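Local coordinates for protein starch synthase I (Hordeum vulgare, PDB 4HLN) that belongs to the starch synthase family of glycosyltransferases and folds into two Rossmann-like domains facing each other, in the GT-B manner, at residues Ala121-Ser126 with Ile621-Phe626; Ile152-Arg157 with Gln617-Phe622; Ala426-Glu431 with Val440-Phe445; Val473-Gly478 with Val505-Arg510. All coordinates share one frame; numbering follows the deposited sequence.

Interaction 1 (Ala121-Ser126 with Ile621-Phe626)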
loop_
_atom_site.group_PDB
_atom_site.type_symbol
_atom_site.label_atom_id
_atom_site.label_comp_id
_atom_site.label_asym_id
_atom_site.label_seq_id
_atom_site.Cartn_x
_atom_site.Cartn_y
_atom_site.Cartn_z
ATOM N N ALA A 121 8.422 19.605 9.394
ATOM C CA ALA A 121 7.276 19.293 10.248
ATOM C C ALA A 121 7.271 20.068 11.568
ATOM O O ALA A 121 8.331 20.291 12.174
ATOM C CB ALA A 121 7.202 17.788 10.515
ATOM N N LYS A 122 6.070 20.466 11.999
ATOM C CA LYS A 122 5.857 21.172 13.265
ATOM C C LYS A 122 6.594 20.493 14.404
ATOM O O LYS A 122 7.364 21.119 15.144
ATOM C CB LYS A 122 4.362 21.199 13.599
ATOM C CG LYS A 122 3.562 22.279 12.889
ATOM C CD LYS A 122 3.687 23.626 13.600
ATOM C CE LYS A 122 3.234 23.537 15.055
ATOM N NZ LYS A 122 3.014 24.882 15.658
ATOM N N VAL A 123 6.331 19.198 14.537
ATOM C CA VAL A 123 6.947 18.378 15.563
ATOM C C VAL A 123 7.706 17.259 14.895
ATOM O O VAL A 123 7.104 16.337 14.356
ATOM C CB VAL A 123 5.893 17.719 16.453
ATOM C CG1 VAL A 123 6.560 17.041 17.628
ATOM C CG2 VAL A 123 4.891 18.741 16.914
ATOM N N THR A 124 9.028 17.343 14.925
ATOM C CA THR A 124 9.862 16.273 14.413
ATOM C C THR A 124 9.905 15.148 15.448
ATOM O O THR A 124 9.845 15.396 16.648
ATOM C CB THR A 124 11.281 16.776 14.146
ATOM O OG1 THR A 124 11.871 17.177 15.385
ATOM C CG2 THR A 124 11.255 17.965 13.197
ATOM N N ARG A 125 10.005 13.911 14.981
ATOM C CA ARG A 125 9.980 12.763 15.877
ATOM C C ARG A 125 11.077 11.762 15.555
ATOM O O ARG A 125 11.803 11.896 14.550
ATOM C CB ARG A 125 8.627 12.051 15.803
ATOM C CG ARG A 125 7.465 12.939 16.129
ATOM C CD ARG A 125 6.691 12.337 17.250
ATOM N NE ARG A 125 5.731 13.258 17.841
ATOM C CZ ARG A 125 5.638 13.482 19.149
ATOM N NH1 ARG A 125 4.729 14.326 19.615
ATOM N NH2 ARG A 125 6.455 12.851 19.991
ATOM N N SER A 126 11.187 10.764 16.427
ATOM C CA SER A 126 12.061 9.633 16.189
ATOM C C SER A 126 11.183 8.471 15.766
ATOM O O SER A 126 10.297 8.047 16.504
ATOM C CB SER A 126 12.874 9.290 17.433
ATOM O OG SER A 126 13.848 10.297 17.675
ATOM N N ILE A 621 -1.508 11.078 12.355
ATOM C CA ILE A 621 -1.757 9.809 13.000
ATOM C C ILE A 621 -0.860 9.606 14.211
ATOM O O ILE A 621 -1.354 9.321 15.296
ATOM C CB ILE A 621 -1.621 8.660 11.977
ATOM C CG1 ILE A 621 -2.819 8.687 11.031
ATOM C CG2 ILE A 621 -1.506 7.300 12.658
ATOM C CD1 ILE A 621 -2.651 7.790 9.837
ATOM N N PHE A 622 0.446 9.772 14.035
ATOM C CA PHE A 622 1.393 9.623 15.148
ATOM C C PHE A 622 1.084 10.552 16.287
ATOM O O PHE A 622 1.312 10.211 17.438
ATOM C CB PHE A 622 2.831 9.880 14.706
ATOM C CG PHE A 622 3.266 9.023 13.562
ATOM C CD1 PHE A 622 2.646 7.807 13.319
ATOM C CD2 PHE A 622 4.279 9.435 12.719
ATOM C CE1 PHE A 622 3.033 7.013 12.259
ATOM C CE2 PHE A 622 4.669 8.653 11.653
ATOM C CZ PHE A 622 4.050 7.439 11.420
ATOM N N GLU A 623 0.580 11.739 15.974
ATOM C CA GLU A 623 0.262 12.685 17.031
ATOM C C GLU A 623 -0.885 12.184 17.891
ATOM O O GLU A 623 -0.789 12.182 19.133
ATOM C CB GLU A 623 0.015 14.083 16.477
ATOM C CG GLU A 623 1.340 14.767 16.123
ATOM C CD GLU A 623 2.422 14.576 17.214
ATOM O OE1 GLU A 623 2.089 14.666 18.424
ATOM O OE2 GLU A 623 3.602 14.328 16.863
ATOM N N TRP A 624 -1.948 11.724 17.233
ATOM C CA TRP A 624 -3.009 11.024 17.935
ATOM C C TRP A 624 -2.472 9.888 18.810
ATOM O O TRP A 624 -2.920 9.717 19.938
ATOM C CB TRP A 624 -3.994 10.458 16.949
ATOM C CG TRP A 624 -4.744 11.488 16.248
ATOM C CD1 TRP A 624 -5.048 12.737 16.703
ATOM C CD2 TRP A 624 -5.302 11.385 14.941
ATOM N NE1 TRP A 624 -5.773 13.420 15.755
ATOM C CE2 TRP A 624 -5.943 12.609 14.663
ATOM C CE3 TRP A 624 -5.326 10.376 13.980
ATOM C CZ2 TRP A 624 -6.605 12.847 13.461
ATOM C CZ3 TRP A 624 -5.982 10.616 12.782
ATOM C CH2 TRP A 624 -6.609 11.842 12.535
ATOM N N ALA A 625 -1.513 9.119 18.301
ATOM C CA ALA A 625 -1.015 7.984 19.065
ATOM C C ALA A 625 -0.324 8.441 20.327
ATOM O O ALA A 625 -0.510 7.849 21.396
ATOM C CB ALA A 625 -0.078 7.128 18.238
ATOM N N PHE A 626 0.477 9.498 20.199
ATOM C CA PHE A 626 1.269 9.981 21.323
ATOM C C PHE A 626 0.396 10.645 22.362
ATOM O O PHE A 626 0.597 10.467 23.556
ATOM C CB PHE A 626 2.348 10.947 20.861
ATOM C CG PHE A 626 3.557 10.272 20.309
ATOM C CD1 PHE A 626 4.354 9.489 21.121
ATOM C CD2 PHE A 626 3.899 10.416 18.977
ATOM C CE1 PHE A 626 5.479 8.862 20.623
ATOM C CE2 PHE A 626 5.017 9.792 18.467
ATOM C CZ PHE A 626 5.814 9.018 19.297
#

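Interaction 2 (Ile152-Arg157 with Gln617-Phe622)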
loop_
_atom_site.group_PDB
_atom_site.type_symbol
_atom_site.label_atom_id
_atom_site.label_comp_id
_atom_site.label_asym_id
_atom_site.label_seq_id
_atom_site.Cartn_x
_atom_site.Cartn_y
_atom_site.Cartn_z
ATOM N N ILE A 152 12.036 7.753 3.597
ATOM C CA ILE A 152 12.864 8.803 2.998
ATOM C C ILE A 152 12.162 10.177 3.039
ATOM O O ILE A 152 12.818 11.218 3.181
ATOM C CB ILE A 152 13.321 8.432 1.555
ATOM C CG1 ILE A 152 14.137 7.141 1.556
ATOM C CG2 ILE A 152 14.167 9.489 0.974
ATOM C CD1 ILE A 152 13.255 5.868 1.600
ATOM N N ALA A 153 10.833 10.168 2.955
ATOM C CA ALA A 153 10.043 11.398 2.895
ATOM C C ALA A 153 9.946 12.031 4.266
ATOM O O ALA A 153 10.101 13.243 4.420
ATOM C CB ALA A 153 8.642 11.113 2.363
ATOM N N LEU A 154 9.649 11.194 5.252
ATOM C CA LEU A 154 9.652 11.609 6.640
ATOM C C LEU A 154 11.016 12.156 7.043
ATOM O O LEU A 154 11.102 13.203 7.668
ATOM C CB LEU A 154 9.283 10.436 7.520
ATOM C CG LEU A 154 7.795 10.087 7.522
ATOM C CD1 LEU A 154 7.570 8.804 8.284
ATOM C CD2 LEU A 154 6.938 11.200 8.109
ATOM N N ALA A 155 12.084 11.457 6.670
ATOM C CA ALA A 155 13.424 11.915 7.015
ATOM C C ALA A 155 13.660 13.308 6.459
ATOM O O ALA A 155 14.333 14.126 7.068
ATOM C CB ALA A 155 14.477 10.948 6.494
ATOM N N ALA A 156 13.082 13.567 5.296
ATOM C CA ALA A 156 13.302 14.814 4.577
ATOM C C ALA A 156 12.571 15.964 5.247
ATOM O O ALA A 156 12.876 17.133 5.010
ATOM C CB ALA A 156 12.825 14.662 3.144
ATOM N N ARG A 157 11.584 15.625 6.067
ATOM C CA ARG A 157 10.828 16.622 6.804
ATOM C C ARG A 157 11.421 16.849 8.197
ATOM O O ARG A 157 10.789 17.488 9.035
ATOM C CB ARG A 157 9.365 16.201 6.946
ATOM C CG ARG A 157 8.622 15.967 5.646
ATOM C CD ARG A 157 7.125 15.800 5.911
ATOM N NE ARG A 157 6.366 16.864 5.267
ATOM C CZ ARG A 157 5.437 17.594 5.873
ATOM N NH1 ARG A 157 5.143 17.355 7.137
ATOM N NH2 ARG A 157 4.795 18.555 5.210
ATOM N N GLN A 617 -0.030 13.252 6.576
ATOM C CA GLN A 617 -1.109 12.413 7.095
ATOM C C GLN A 617 -0.598 11.475 8.196
ATOM O O GLN A 617 -1.141 11.427 9.303
ATOM C CB GLN A 617 -1.724 11.574 5.982
ATOM C CG GLN A 617 -1.964 12.311 4.697
ATOM C CD GLN A 617 -2.985 13.391 4.861
ATOM O OE1 GLN A 617 -4.153 13.113 5.122
ATOM N NE2 GLN A 617 -2.556 14.644 4.716
ATOM N N TYR A 618 0.444 10.715 7.890
ATOM C CA TYR A 618 0.992 9.817 8.889
ATOM C C TYR A 618 1.397 10.597 10.136
ATOM O O TYR A 618 1.282 10.097 11.255
ATOM C CB TYR A 618 2.165 9.015 8.318
ATOM C CG TYR A 618 1.725 7.960 7.327
ATOM C CD1 TYR A 618 1.348 6.690 7.757
ATOM C CD2 TYR A 618 1.667 8.234 5.969
ATOM C CE1 TYR A 618 0.927 5.721 6.862
ATOM C CE2 TYR A 618 1.247 7.272 5.064
ATOM C CZ TYR A 618 0.877 6.014 5.516
ATOM O OH TYR A 618 0.462 5.045 4.620
ATOM N N GLU A 619 1.865 11.827 9.939
ATOM C CA GLU A 619 2.323 12.641 11.058
ATOM C C GLU A 619 1.169 12.924 12.008
ATOM O O GLU A 619 1.315 12.842 13.225
ATOM C CB GLU A 619 2.911 13.946 10.551
ATOM C CG GLU A 619 4.358 13.861 10.106
ATOM C CD GLU A 619 4.777 15.097 9.322
ATOM O OE1 GLU A 619 3.982 16.069 9.277
ATOM O OE2 GLU A 619 5.886 15.092 8.740
ATOM N N GLN A 620 0.019 13.249 11.430
ATOM C CA GLN A 620 -1.201 13.455 12.187
ATOM C C GLN A 620 -1.487 12.217 13.029
ATOM O O GLN A 620 -1.660 12.283 14.249
ATOM C CB GLN A 620 -2.353 13.724 11.212
ATOM C CG GLN A 620 -3.719 13.823 11.855
ATOM C CD GLN A 620 -3.856 15.050 12.751
ATOM O OE1 GLN A 620 -4.490 16.038 12.368
ATOM N NE2 GLN A 620 -3.259 14.994 13.949
ATOM N N ILE A 621 -1.508 11.078 12.355
ATOM C CA ILE A 621 -1.757 9.809 13.000
ATOM C C ILE A 621 -0.860 9.606 14.211
ATOM O O ILE A 621 -1.354 9.321 15.296
ATOM C CB ILE A 621 -1.621 8.660 11.977
ATOM C CG1 ILE A 621 -2.819 8.687 11.031
ATOM C CG2 ILE A 621 -1.506 7.300 12.658
ATOM C CD1 ILE A 621 -2.651 7.790 9.837
ATOM N N PHE A 622 0.446 9.772 14.035
ATOM C CA PHE A 622 1.393 9.623 15.148
ATOM C C PHE A 622 1.084 10.552 16.287
ATOM O O PHE A 622 1.312 10.211 17.438
ATOM C CB PHE A 622 2.831 9.880 14.706
ATOM C CG PHE A 622 3.266 9.023 13.562
ATOM C CD1 PHE A 622 2.646 7.807 13.319
ATOM C CD2 PHE A 622 4.279 9.435 12.719
ATOM C CE1 PHE A 622 3.033 7.013 12.259
ATOM C CE2 PHE A 622 4.669 8.653 11.653
ATOM C CZ PHE A 622 4.050 7.439 11.420
#

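Interaction 3 (Ala426-Glu431 with Val440-Phe445)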
loop_
_atom_site.group_PDB
_atom_site.type_symbol
_atom_site.label_atom_id
_atom_site.label_comp_id
_atom_site.label_asym_id
_atom_site.label_seq_id
_atom_site.Cartn_x
_atom_site.Cartn_y
_atom_site.Cartn_z
ATOM N N ALA A 426 -6.206 13.227 -29.244
ATOM C CA ALA A 426 -6.274 13.075 -30.680
ATOM C C ALA A 426 -5.029 12.335 -31.123
ATOM O O ALA A 426 -5.098 11.380 -31.899
ATOM C CB ALA A 426 -6.365 14.418 -31.334
ATOM N N GLU A 427 -3.890 12.771 -30.593
ATOM C CA GLU A 427 -2.617 12.166 -30.934
ATOM C C GLU A 427 -2.535 10.726 -30.457
ATOM O O GLU A 427 -1.814 9.909 -31.023
ATOM C CB GLU A 427 -1.475 12.988 -30.357
ATOM C CG GLU A 427 -1.167 14.220 -31.177
ATOM C CD GLU A 427 -0.922 13.882 -32.644
ATOM O OE1 GLU A 427 0.181 13.378 -32.962
ATOM O OE2 GLU A 427 -1.836 14.109 -33.472
ATOM N N LEU A 428 -3.285 10.420 -29.413
ATOM C CA LEU A 428 -3.308 9.074 -28.892
ATOM C C LEU A 428 -4.191 8.200 -29.768
ATOM O O LEU A 428 -3.813 7.083 -30.107
ATOM C CB LEU A 428 -3.791 9.069 -27.435
ATOM C CG LEU A 428 -3.948 7.701 -26.762
ATOM C CD1 LEU A 428 -2.602 6.978 -26.652
ATOM C CD2 LEU A 428 -4.609 7.852 -25.398
ATOM N N GLN A 429 -5.368 8.700 -30.135
ATOM C CA GLN A 429 -6.230 7.954 -31.046
ATOM C C GLN A 429 -5.457 7.640 -32.317
ATOM O O GLN A 429 -5.528 6.527 -32.846
ATOM C CB GLN A 429 -7.499 8.735 -31.368
ATOM C CG GLN A 429 -8.477 8.749 -30.210
ATOM C CD GLN A 429 -9.519 9.839 -30.327
ATOM O OE1 GLN A 429 -9.248 10.924 -30.851
ATOM N NE2 GLN A 429 -10.722 9.563 -29.826
ATOM N N ARG A 430 -4.684 8.611 -32.786
ATOM C CA ARG A 430 -3.905 8.405 -33.995
ATOM C C ARG A 430 -2.865 7.298 -33.823
ATOM O O ARG A 430 -2.782 6.378 -34.636
ATOM C CB ARG A 430 -3.276 9.717 -34.470
ATOM C CG ARG A 430 -4.312 10.728 -34.984
ATOM C CD ARG A 430 -3.660 11.873 -35.756
ATOM N NE ARG A 430 -4.060 13.173 -35.219
ATOM C CZ ARG A 430 -5.017 13.939 -35.732
ATOM N NH1 ARG A 430 -5.677 13.546 -36.801
ATOM N NH2 ARG A 430 -5.312 15.101 -35.174
ATOM N N GLU A 431 -2.091 7.370 -32.751
ATOM C CA GLU A 431 -1.102 6.344 -32.456
ATOM C C GLU A 431 -1.713 4.930 -32.361
ATOM O O GLU A 431 -1.066 3.939 -32.694
ATOM C CB GLU A 431 -0.413 6.696 -31.151
ATOM C CG GLU A 431 0.882 5.970 -30.882
ATOM C CD GLU A 431 1.507 6.396 -29.549
ATOM O OE1 GLU A 431 1.016 7.384 -28.941
ATOM O OE2 GLU A 431 2.487 5.750 -29.110
ATOM N N VAL A 440 -16.242 11.164 -28.448
ATOM C CA VAL A 440 -16.355 9.801 -27.943
ATOM C C VAL A 440 -15.560 9.655 -26.635
ATOM O O VAL A 440 -14.463 10.198 -26.509
ATOM C CB VAL A 440 -15.832 8.797 -28.999
ATOM C CG1 VAL A 440 -14.333 8.973 -29.193
ATOM C CG2 VAL A 440 -16.136 7.376 -28.600
ATOM N N PRO A 441 -16.125 8.937 -25.645
ATOM C CA PRO A 441 -15.427 8.650 -24.387
ATOM C C PRO A 441 -14.303 7.649 -24.603
ATOM O O PRO A 441 -14.543 6.553 -25.117
ATOM C CB PRO A 441 -16.512 8.001 -23.524
ATOM C CG PRO A 441 -17.804 8.365 -24.175
ATOM C CD PRO A 441 -17.505 8.431 -25.626
ATOM N N LEU A 442 -13.090 8.023 -24.216
ATOM C CA LEU A 442 -11.943 7.142 -24.352
ATOM C C LEU A 442 -11.500 6.651 -22.981
ATOM O O LEU A 442 -11.241 7.444 -22.074
ATOM C CB LEU A 442 -10.805 7.857 -25.070
ATOM C CG LEU A 442 -9.467 7.117 -25.148
ATOM C CD1 LEU A 442 -9.629 5.679 -25.605
ATOM C CD2 LEU A 442 -8.518 7.864 -26.069
ATOM N N ILE A 443 -11.425 5.334 -22.839
ATOM C CA ILE A 443 -11.197 4.708 -21.551
ATOM C C ILE A 443 -9.947 3.858 -21.558
ATOM O O ILE A 443 -9.699 3.108 -22.510
ATOM C CB ILE A 443 -12.364 3.813 -21.185
ATOM C CG1 ILE A 443 -13.618 4.658 -21.010
ATOM C CG2 ILE A 443 -12.069 3.058 -19.908
ATOM C CD1 ILE A 443 -14.882 3.862 -21.072
ATOM N N GLY A 444 -9.169 3.973 -20.481
ATOM C CA GLY A 444 -7.905 3.274 -20.360
ATOM C C GLY A 444 -7.854 2.300 -19.192
ATOM O O GLY A 444 -8.432 2.537 -18.119
ATOM N N PHE A 445 -7.170 1.183 -19.419
ATOM C CA PHE A 445 -6.712 0.336 -18.335
ATOM C C PHE A 445 -5.208 0.168 -18.490
ATOM O O PHE A 445 -4.706 0.060 -19.600
ATOM C CB PHE A 445 -7.387 -1.035 -18.367
ATOM C CG PHE A 445 -6.682 -2.058 -17.525
ATOM C CD1 PHE A 445 -5.590 -2.757 -18.030
ATOM C CD2 PHE A 445 -7.080 -2.296 -16.218
ATOM C CE1 PHE A 445 -4.920 -3.686 -17.254
ATOM C CE2 PHE A 445 -6.412 -3.225 -15.434
ATOM C CZ PHE A 445 -5.332 -3.918 -15.952
#

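Interaction 4 (Val473-Gly478 with Val505-Arg510)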
loop_
_atom_site.group_PDB
_atom_site.type_symbol
_atom_site.label_atom_id
_atom_site.label_comp_id
_atom_site.label_asym_id
_atom_site.label_seq_id
_atom_site.Cartn_x
_atom_site.Cartn_y
_atom_site.Cartn_z
ATOM N N VAL A 473 -8.872 1.390 -24.530
ATOM C CA VAL A 473 -7.539 0.871 -24.745
ATOM C C VAL A 473 -6.998 0.340 -23.436
ATOM O O VAL A 473 -7.087 0.991 -22.393
ATOM C CB VAL A 473 -6.583 1.942 -25.295
ATOM C CG1 VAL A 473 -6.651 3.221 -24.448
ATOM C CG2 VAL A 473 -5.160 1.396 -25.341
ATOM N N MET A 474 -6.451 -0.862 -23.476
ATOM C CA MET A 474 -5.758 -1.336 -22.306
ATOM C C MET A 474 -4.341 -1.700 -22.703
ATOM O O MET A 474 -4.100 -2.214 -23.789
ATOM C CB MET A 474 -6.511 -2.485 -21.625
ATOM C CG MET A 474 -6.609 -3.752 -22.433
ATOM S SD MET A 474 -7.777 -4.922 -21.705
ATOM C CE MET A 474 -6.998 -5.304 -20.140
ATOM N N LEU A 475 -3.406 -1.367 -21.828
ATOM C CA LEU A 475 -2.009 -1.674 -22.028
ATOM C C LEU A 475 -1.572 -2.519 -20.855
ATOM O O LEU A 475 -1.815 -2.164 -19.696
ATOM C CB LEU A 475 -1.185 -0.379 -22.064
ATOM C CG LEU A 475 0.264 -0.485 -21.573
ATOM C CD1 LEU A 475 1.142 -1.061 -22.650
ATOM C CD2 LEU A 475 0.807 0.855 -21.131
ATOM N N GLY A 476 -0.927 -3.635 -21.148
ATOM C CA GLY A 476 -0.362 -4.450 -20.095
ATOM C C GLY A 476 0.143 -5.769 -20.624
ATOM O O GLY A 476 -0.042 -6.089 -21.803
ATOM N N SER A 477 0.764 -6.545 -19.742
ATOM C CA SER A 477 1.370 -7.801 -20.137
ATOM C C SER A 477 1.589 -8.724 -18.950
ATOM O O SER A 477 1.783 -8.272 -17.817
ATOM C CB SER A 477 2.711 -7.525 -20.814
ATOM O OG SER A 477 3.319 -8.723 -21.252
ATOM N N GLY A 478 1.570 -10.022 -19.222
ATOM C CA GLY A 478 1.972 -11.006 -18.239
ATOM C C GLY A 478 1.044 -12.196 -18.175
ATOM O O GLY A 478 0.897 -12.805 -17.117
ATOM N N VAL A 505 6.774 2.618 -20.592
ATOM C CA VAL A 505 6.428 3.711 -19.707
ATOM C C VAL A 505 5.998 4.920 -20.543
ATOM O O VAL A 505 5.065 5.627 -20.180
ATOM C CB VAL A 505 7.545 3.993 -18.650
ATOM C CG1 VAL A 505 8.678 2.970 -18.804
ATOM C CG2 VAL A 505 8.056 5.451 -18.703
ATOM N N PRO A 506 6.644 5.135 -21.692
ATOM C CA PRO A 506 6.206 6.268 -22.518
ATOM C C PRO A 506 4.756 6.141 -22.989
ATOM O O PRO A 506 4.014 7.134 -22.983
ATOM C CB PRO A 506 7.168 6.217 -23.704
ATOM C CG PRO A 506 8.429 5.635 -23.105
ATOM C CD PRO A 506 7.931 4.580 -22.151
ATOM N N VAL A 507 4.353 4.937 -23.385
ATOM C CA VAL A 507 2.986 4.743 -23.848
ATOM C C VAL A 507 1.977 4.841 -22.706
ATOM O O VAL A 507 0.850 5.312 -22.891
ATOM C CB VAL A 507 2.811 3.418 -24.606
ATOM C CG1 VAL A 507 1.336 3.158 -24.880
ATOM C CG2 VAL A 507 3.596 3.451 -25.924
ATOM N N SER A 508 2.380 4.412 -21.518
ATOM C CA SER A 508 1.491 4.505 -20.376
ATOM C C SER A 508 1.257 5.972 -19.988
ATOM O O SER A 508 0.155 6.341 -19.563
ATOM C CB SER A 508 2.012 3.678 -19.203
ATOM O OG SER A 508 3.259 4.167 -18.759
ATOM N N HIS A 509 2.278 6.810 -20.154
ATOM C CA HIS A 509 2.126 8.241 -19.875
ATOM C C HIS A 509 1.117 8.846 -20.855
ATOM O O HIS A 509 0.233 9.609 -20.462
ATOM C CB HIS A 509 3.472 8.986 -19.967
ATOM C CG HIS A 509 4.326 8.871 -18.736
ATOM N ND1 HIS A 509 4.607 9.947 -17.921
ATOM C CD2 HIS A 509 4.969 7.811 -18.187
ATOM C CE1 HIS A 509 5.369 9.554 -16.916
ATOM N NE2 HIS A 509 5.607 8.263 -17.056
ATOM N N ARG A 510 1.248 8.497 -22.133
ATOM C CA ARG A 510 0.352 9.020 -23.165
ATOM C C ARG A 510 -1.078 8.522 -23.021
ATOM O O ARG A 510 -2.028 9.250 -23.329
ATOM C CB ARG A 510 0.862 8.661 -24.546
ATOM C CG ARG A 510 1.860 9.638 -25.096
ATOM C CD ARG A 510 2.466 9.099 -26.373
ATOM N NE ARG A 510 3.909 9.030 -26.220
ATOM C CZ ARG A 510 4.663 8.011 -26.610
ATOM N NH1 ARG A 510 4.108 6.959 -27.200
ATOM N NH2 ARG A 510 5.978 8.060 -26.418
#

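Interaction 1 (Ala121-Ser126 with Ile621-Phe626)
A two-pronged salt bridge and a guanidinium-on-ring stack, both made by Arg-125, pin the loop that enters strand 126-130 to the C-terminal helix 611-627 at the protein surface. Arg-125 offers Glu-623 its side edge, NE and NH1 each facing a different carboxylate oxygen. The first prong runs from NE of Arg-125 to OE2 of Glu-623, 2.6 Å with an N-H...O angle of 151°, and it lies in the guanidinium plane. The second joins NH1 of Arg-125 to OE1 of Glu-623 at 2.9 Å, and here the oxygen is tilted from that plane. Both oxygens accept through their syn lone pairs, although the two flat groups are turned 30° against each other. A further, weak bond links Arg-125 NH1 to Glu-623 OE2 at 3.0 Å.

In GT-B starch and glycogen synthases the last helix returns from the C-terminal domain to pack on the N-terminal one, and this contact belongs to that return: around it, Phe-622 and Phe-626 touch Met-265 of strand 264-269. One turn beyond Phe-622, the ring of Phe-626 lies over a face of the Arg-125 guanidinium, planes 19° apart and centres 4.0 Å apart, an off-centre cation-pi stack. Arg-125 CD also rests near Phe-626 CE2. The salt bridge at one edge and the ring on one face together restrict rotation of the guanidinium. Glu-623 bends at chi2, which brings its carboxylate toward the loop although its CB does not point there. Val-123 sits beside the bridge, with CG1 4.1 Å from Glu-623 OE2.

Interaction 2 (Ile152-Arg157 with Gln617-Phe622)
OE2 of Glu-619 is gripped by two donors: NH1 of Arg-157 across the contact, and NE2 of His-159 in the loop after helix 150-156. The Arg-157 NH1 to Glu-619 OE2 bond is 2.9 Å long and fairly straight, at 159°. It arrives on the syn side of the oxygen, slightly out of the carboxylate plane, while the oxygen itself lies near the plane of the guanidinium. NH1 of Arg-157 sits about as close to the other oxygen, OE1 of Glu-619, at 2.8 Å, which makes the ion pair a single nitrogen set between two carboxylate oxygens. The planes of the two groups are turned 39° apart. Glu-619 reaches over with its chain extended beyond CG, whereas Arg-157 bends at chi3 (117°), which swings NE and the guanidinium round so that NH1 meets the carboxylate. CD of Arg-157 lies 3.2 Å from Glu-619 OE2.

Arg-157 follows helix 150-156, which lies between strands 126-130 and 160-166 of the N-terminal Rossmann-like domain, so the ion pair ties this helix and the turn after it to helix 611-627. NE of Arg-157 makes a salt bridge with Asp-612, earlier on the same C-terminal helix, and the guanidinium is thereby held at two points. With Arg-157 and His-159 both at hand, the carboxylate of Glu-619 is probably kept ionised. On the inner side the contact turns apolar. Leu-154 sends CD1 to the edge of the Phe-622 ring, 4.4 Å from its CE2, and both side chains also touch Ile-127 of strand 126-130. The other branch, CD2 of Leu-154, lies 4.1 Å from Glu-619 OE2.

Interaction 3 (Ala426-Glu431 with Val440-Phe445)
Helix 419-432 packs here on the start of strand 442-446, the first strand of the parallel sheet of the C-terminal Rossmann-like domain, and Leu-442 is the strand residue that meets it. Leu-442 and Leu-428 touch through one methyl each, with CD2 of Leu-442 and CD2 of Leu-428 4.0 Å apart. Leu-442 holds CG anti to its own N (chi1 173°), which carries CD2 out to the helix, and the two leucine side chains cross at a slant. The same Leu-442 methyl lies 4.2 Å from CG of Gln-429, one residue further along the helix. It thus packs on Leu-428 and on the aliphatic part of Gln-429 together.

In the sheet, strand 442-446 lies between strands 471-476 and 517-520, the central place that the first strand takes in the 3-2-1-4-5-6 order of a Rossmann fold. Gln-429 stretches past CG toward the entrance of that strand, running alongside Val-440 in the opposite sense. Its NE2 comes 3.7 Å from CG1 of Val-440, a van der Waals touch. The amide nitrogen has its polar partners nearby: OE1 of Gln-471 at the head of the neighbouring strand, and the backbone carbonyl of Arg-437. NE2 of this buried side chain is therefore satisfied by one side-chain and one main-chain oxygen. Lys-425, on the same helix, gives its NZ to the carbonyl of Val-440.

Interaction 4 (Val473-Gly478 with Val505-Arg510)
Leu-475 of strand 471-476 reaches across to helix 505-514, which makes the beta-alpha-beta crossover carrying the Rossmann-like sheet from its edge strand 497-501 to strand 517-520, on the far side of strand 442-446. The helix opens with Val-505, whose carbonyl O is shared by two donors of the next turn, the backbone N of His-509 at 3.0 Å and the hydroxyl OG of Ser-508 at 2.7 Å, both coming from the same face of its plane. Val-507 is the first residue to touch the strand, its CG1 lying 4.4 Å from CD2 of Leu-475. Ser-508 follows with the closer approach: its CB is 3.6 Å from that same Leu-475 methyl. With OG bonded back to Val-505 O, the serine presents carbon to the leucine. CD2 of Leu-475 also lies 3.8 Å from Ser-508 CA, an approach that the small side chain probably allows. His-509 stacks on Trp-401 and bonds through ND1 to Asp-406. Arg-510 folds back along its own helix, NE bonded to the carbonyl of Cys-408 and NH1 in a salt bridge with Glu-431 of helix 419-432, one guanidinium face having Pro-506 O 3.7 Å above its plane.

Overall arrangement
Interactions 1 and 2 share helix 611-627, and their centres are about 8 Å apart. Both rest on an arginine-glutamate pair, but the first is a surface bridge with an aromatic stack, the second a buried one flanked by leucine and phenylalanine. The backbone of Ala-121 probably bonds to that of Arg-157, joining them. Interactions 3 and 4 are buried, mainly apolar helix-on-strand packing in the other domain, about 20 Å or more from the first pair at their nearest atoms. Their strands are neighbours, linked by Ile-443 O to Val-473 N, and their helices meet in a salt bridge between Glu-431 and Arg-510. In these contacts charge dominates where the C-terminal helix meets the N-terminal domain, and methyl packing where helices cover the C-terminal sheet.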